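Local coordinates for protein alpha-L-rhamnosidase (Streptomyces avermitilis, PDB 3W5M) that hydrolyses terminal non-reducing alpha-L-rhamnose residues from rhamnosides such as citrus flavonoids and gum arabic, and binds L-rhamnose through a calcium-dependent carbohydrate-binding module, at residues A[702-705]-A[706-709]; A[581-584]-A[585-588]. One frame throughout, in Å; residues are numbered along the deposited sequence.

Contact 1. Residues A[702-705]-A[706-709]; sequences VPWA and LYQA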
loop_
_atom_site.group_PDB
_atom_site.type_symbol
_atom_site.label_atom_id
_atom_site.label_comp_id
_atom_site.label_asym_id
_atom_site.label_seq_id
_atom_site.Cartn_x
_atom_site.Cartn_y
_atom_site.Cartn_z
ATOM N N VAL A 702 -3.636 14.485 -8.652
ATOM C CA VAL A 702 -3.647 13.053 -8.997
ATOM C C VAL A 702 -4.708 12.731 -10.102
ATOM O O VAL A 702 -4.398 12.009 -11.060
ATOM C CB VAL A 702 -3.742 12.179 -7.732
ATOM C CG1 VAL A 702 -3.808 10.726 -8.131
ATOM C CG2 VAL A 702 -2.479 12.356 -6.856
ATOM N N PRO A 703 -5.942 13.277 -9.997
ATOM C CA PRO A 703 -6.839 13.127 -11.150
ATOM C C PRO A 703 -6.244 13.709 -12.421
ATOM O O PRO A 703 -6.362 13.127 -13.507
ATOM C CB PRO A 703 -8.099 13.881 -10.717
ATOM C CG PRO A 703 -8.088 13.774 -9.229
ATOM C CD PRO A 703 -6.652 13.813 -8.824
ATOM N N TRP A 704 -5.572 14.865 -12.313
ATOM C CA TRP A 704 -4.986 15.444 -13.508
ATOM C C TRP A 704 -3.874 14.581 -14.079
ATOM O O TRP A 704 -3.781 14.397 -15.295
ATOM C CB TRP A 704 -4.462 16.872 -13.243
ATOM C CG TRP A 704 -4.054 17.546 -14.509
ATOM C CD1 TRP A 704 -2.784 17.855 -14.908
ATOM C CD2 TRP A 704 -4.927 17.971 -15.569
ATOM N NE1 TRP A 704 -2.809 18.466 -16.150
ATOM C CE2 TRP A 704 -4.105 18.549 -16.582
ATOM C CE3 TRP A 704 -6.323 17.926 -15.763
ATOM C CZ2 TRP A 704 -4.630 19.068 -17.778
ATOM C CZ3 TRP A 704 -6.853 18.453 -16.960
ATOM C CH2 TRP A 704 -5.999 19.019 -17.945
ATOM N N ALA A 705 -3.029 14.047 -13.203
ATOM C CA ALA A 705 -1.978 13.148 -13.654
ATOM C C ALA A 705 -2.562 11.907 -14.371
ATOM O O ALA A 705 -2.043 11.503 -15.410
ATOM C CB ALA A 705 -1.058 12.768 -12.479
ATOM N N LEU A 706 -3.651 11.338 -13.851
ATOM C CA LEU A 706 -4.298 10.177 -14.512
ATOM C C LEU A 706 -4.897 10.605 -15.843
ATOM O O LEU A 706 -4.782 9.920 -16.833
ATOM C CB LEU A 706 -5.375 9.539 -13.644
ATOM C CG LEU A 706 -4.994 8.912 -12.291
ATOM C CD1 LEU A 706 -6.186 8.401 -11.491
ATOM C CD2 LEU A 706 -3.979 7.765 -12.472
ATOM N N TYR A 707 -5.475 11.789 -15.878
ATOM C CA TYR A 707 -6.002 12.277 -17.139
ATOM C C TYR A 707 -4.911 12.453 -18.219
ATOM O O TYR A 707 -5.083 12.013 -19.369
ATOM C CB TYR A 707 -6.812 13.552 -16.924
ATOM C CG TYR A 707 -7.358 14.060 -18.219
ATOM C CD1 TYR A 707 -8.381 13.352 -18.874
ATOM C CD2 TYR A 707 -6.855 15.213 -18.818
ATOM C CE1 TYR A 707 -8.899 13.798 -20.078
ATOM C CE2 TYR A 707 -7.379 15.671 -20.023
ATOM C CZ TYR A 707 -8.395 14.947 -20.640
ATOM O OH TYR A 707 -8.940 15.353 -21.845
ATOM N N GLN A 708 -3.795 13.081 -17.863
ATOM C CA GLN A 708 -2.657 13.202 -18.762
ATOM C C GLN A 708 -2.127 11.844 -19.275
ATOM O O GLN A 708 -1.858 11.677 -20.478
ATOM C CB GLN A 708 -1.536 13.997 -18.087
ATOM C CG GLN A 708 -1.906 15.461 -17.970
ATOM C CD GLN A 708 -2.044 16.095 -19.346
ATOM O OE1 GLN A 708 -1.121 16.023 -20.165
ATOM N NE2 GLN A 708 -3.203 16.674 -19.622
ATOM N N ALA A 709 -1.995 10.866 -18.376
ATOM C CA ALA A 709 -1.430 9.572 -18.771
ATOM C C ALA A 709 -2.399 8.703 -19.542
ATOM O O ALA A 709 -1.991 7.988 -20.487
ATOM C CB ALA A 709 -0.901 8.804 -17.553
#

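Contact 2. Residues A[581-584]-A[585-588]; sequences KPST and TSVT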
loop_
_atom_site.group_PDB
_atom_site.type_symbol
_atom_site.label_atom_id
_atom_site.label_comp_id
_atom_site.label_asym_id
_atom_site.label_seq_id
_atom_site.Cartn_x
_atom_site.Cartn_y
_atom_site.Cartn_z
ATOM N N LYS A 581 22.099 -25.164 10.130
ATOM C CA LYS A 581 22.485 -23.950 9.424
ATOM C C LYS A 581 21.558 -23.706 8.250
ATOM O O LYS A 581 21.435 -24.556 7.368
ATOM C CB LYS A 581 23.946 -24.024 8.958
ATOM C CG LYS A 581 24.991 -23.828 10.052
ATOM C CD LYS A 581 26.288 -24.561 9.698
ATOM C CE LYS A 581 27.514 -23.968 10.384
ATOM N NZ LYS A 581 27.536 -24.153 11.865
ATOM N N PRO A 582 20.885 -22.538 8.230
ATOM C CA PRO A 582 20.107 -22.250 7.023
ATOM C C PRO A 582 20.991 -22.133 5.784
ATOM O O PRO A 582 22.134 -21.707 5.872
ATOM C CB PRO A 582 19.445 -20.895 7.318
ATOM C CG PRO A 582 20.147 -20.328 8.502
ATOM C CD PRO A 582 20.783 -21.477 9.247
ATOM N N SER A 583 20.455 -22.525 4.643
ATOM C CA SER A 583 21.121 -22.308 3.377
ATOM C C SER A 583 20.281 -21.301 2.613
ATOM O O SER A 583 19.233 -20.842 3.118
ATOM C CB SER A 583 21.249 -23.623 2.612
ATOM O OG SER A 583 19.985 -24.226 2.445
ATOM N N THR A 584 20.725 -20.941 1.415
ATOM C CA THR A 584 19.995 -19.961 0.616
ATOM C C THR A 584 18.589 -20.462 0.276
ATOM O O THR A 584 17.683 -19.653 0.048
ATOM C CB THR A 584 20.738 -19.549 -0.675
ATOM O OG1 THR A 584 20.868 -20.679 -1.553
ATOM C CG2 THR A 584 22.113 -18.958 -0.368
ATOM N N THR A 585 18.393 -21.780 0.243
ATOM C CA THR A 585 17.081 -22.308 -0.102
ATOM C C THR A 585 16.092 -22.201 1.072
ATOM O O THR A 585 14.899 -22.372 0.868
ATOM C CB THR A 585 17.109 -23.772 -0.611
ATOM O OG1 THR A 585 17.717 -24.598 0.376
ATOM C CG2 THR A 585 17.830 -23.909 -1.957
ATOM N N SER A 586 16.572 -21.898 2.272
ATOM C CA SER A 586 15.697 -21.874 3.456
ATOM C C SER A 586 14.691 -20.714 3.460
ATOM O O SER A 586 13.664 -20.793 4.132
ATOM C CB SER A 586 16.517 -21.773 4.726
ATOM O OG SER A 586 17.433 -22.865 4.771
ATOM N N VAL A 587 15.040 -19.632 2.775
ATOM C CA VAL A 587 14.248 -18.387 2.799
ATOM C C VAL A 587 14.133 -17.823 1.373
ATOM O O VAL A 587 15.135 -17.622 0.678
ATOM C CB VAL A 587 14.860 -17.342 3.775
ATOM C CG1 VAL A 587 14.115 -16.010 3.722
ATOM C CG2 VAL A 587 14.861 -17.852 5.208
ATOM N N THR A 588 12.902 -17.556 0.934
ATOM C CA THR A 588 12.663 -16.977 -0.395
ATOM C C THR A 588 11.674 -15.846 -0.181
ATOM O O THR A 588 10.654 -16.067 0.446
ATOM C CB THR A 588 12.075 -18.032 -1.333
ATOM O OG1 THR A 588 12.975 -19.169 -1.385
ATOM C CG2 THR A 588 11.875 -17.477 -2.733
HETATM O O HOH W 1 15.775 -19.202 -1.786
#

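Contact 1. Residues A[702-705]-A[706-709]
Q708 folds back against one face of W704, one helical turn earlier in the chain, and its side chain follows the nitrogen-bearing rim of the indole, from NE1 to CZ2. CB starts beside the backbone, 3.6 Å from W704 O. A chi1 of -71° sets CG beside its own backbone N, which directs it back to the preceding turn and the indole. There it makes a CH-pi contact over one face, 4.0 Å from the centroid of the five-membered ring, and its nearest indole atom is NE1 at 3.6 Å. A bend at chi2 (-65°) then carries the amide along the rim, on the same side of the plane as CG. The amide nitrogen NE2 ends just outside the rim, 3.3 Å from W704 CZ2, and the amide plane is tilted 27° to the indole. The backbone joins the same two residues, Q708 N donating to W704 O at 2.9 Å.

All of this belongs to helix 698-710 of the (alpha/alpha)6 barrel, the catalytic fold of this family 78 hydrolase. The helix is kinked at P703, whose ring nitrogen has no hydrogen to give the turn before; its carbonyl oxygen accepts from Y707 N in the normal i to i+4 way.

Y707 comes to the far corner of the benzo ring, on the same side as Q708. Its CD2 meets W704 CZ3 at 3.7 Å, the two rings set obliquely, with centroids 5.4 Å apart. The phenol oxygen goes on to a hydrogen bond with E777 of helix 756-777, a helix that W704 also touches, through L770 and M774 among others. A different flank of the helix carries A705 and V702 against A648 of helix 641-654, while L706 lies on L661 and L665 of helix 658-671 and leaves its CG 3.4 Å from V702 O.

Contact 2. Residues A[581-584]-A[585-588]
T584 O and T588 OG1 are bridged by one water, which donates to the carbonyl oxygen at 2.7 Å and lies 2.8 Å from the threonine hydroxyl. The bridge ties the middle of a turn to the strand that follows it. The turn itself is a type I beta turn over 583-586, closed by S586 N donating to S583 O at 3.0 Å. That donor stands well above the carbonyl plane, 58° out of it. S586 answers with its side chain: OG sits beside its own backbone N (chi1 -57°), which brings it back to the start of the turn to accept from S583 N, also at 3.0 Å. P582 packs alongside, its CB 3.8 Å from S586 OG, and lies on F499 as well. The turn leads out of the loop after strand 572-576 into strand 587-594 of the concanavalin-like domain, where the backbones of S586 and T588 pair with R514 and R512. S583 and S586 therefore hold each other by two bonds of opposite sense, and the buried S586 uses both its amide N-H and its hydroxyl oxygen within the turn.

Overall arrangement
Contacts 1 and 2 lie in different domains on opposite sides of the chain's centre. Their own centres are 44 Å apart and their nearest atoms about 31 Å, so they do not touch. Contact 2 comes first in the chain, in the turn that leads into strand 587-594 of the concanavalin-like domain and away from the annotated sites. Contact 1 follows in the helical barrel that holds the catalytic rhamnose site: the side chain of V702 is about 9 Å from that of D643 and about 10 Å from that of W695, both of which bind the sugar. V702 thus lies near the pocket, although no residue of 702-709 is among those seen to bind rhamnose.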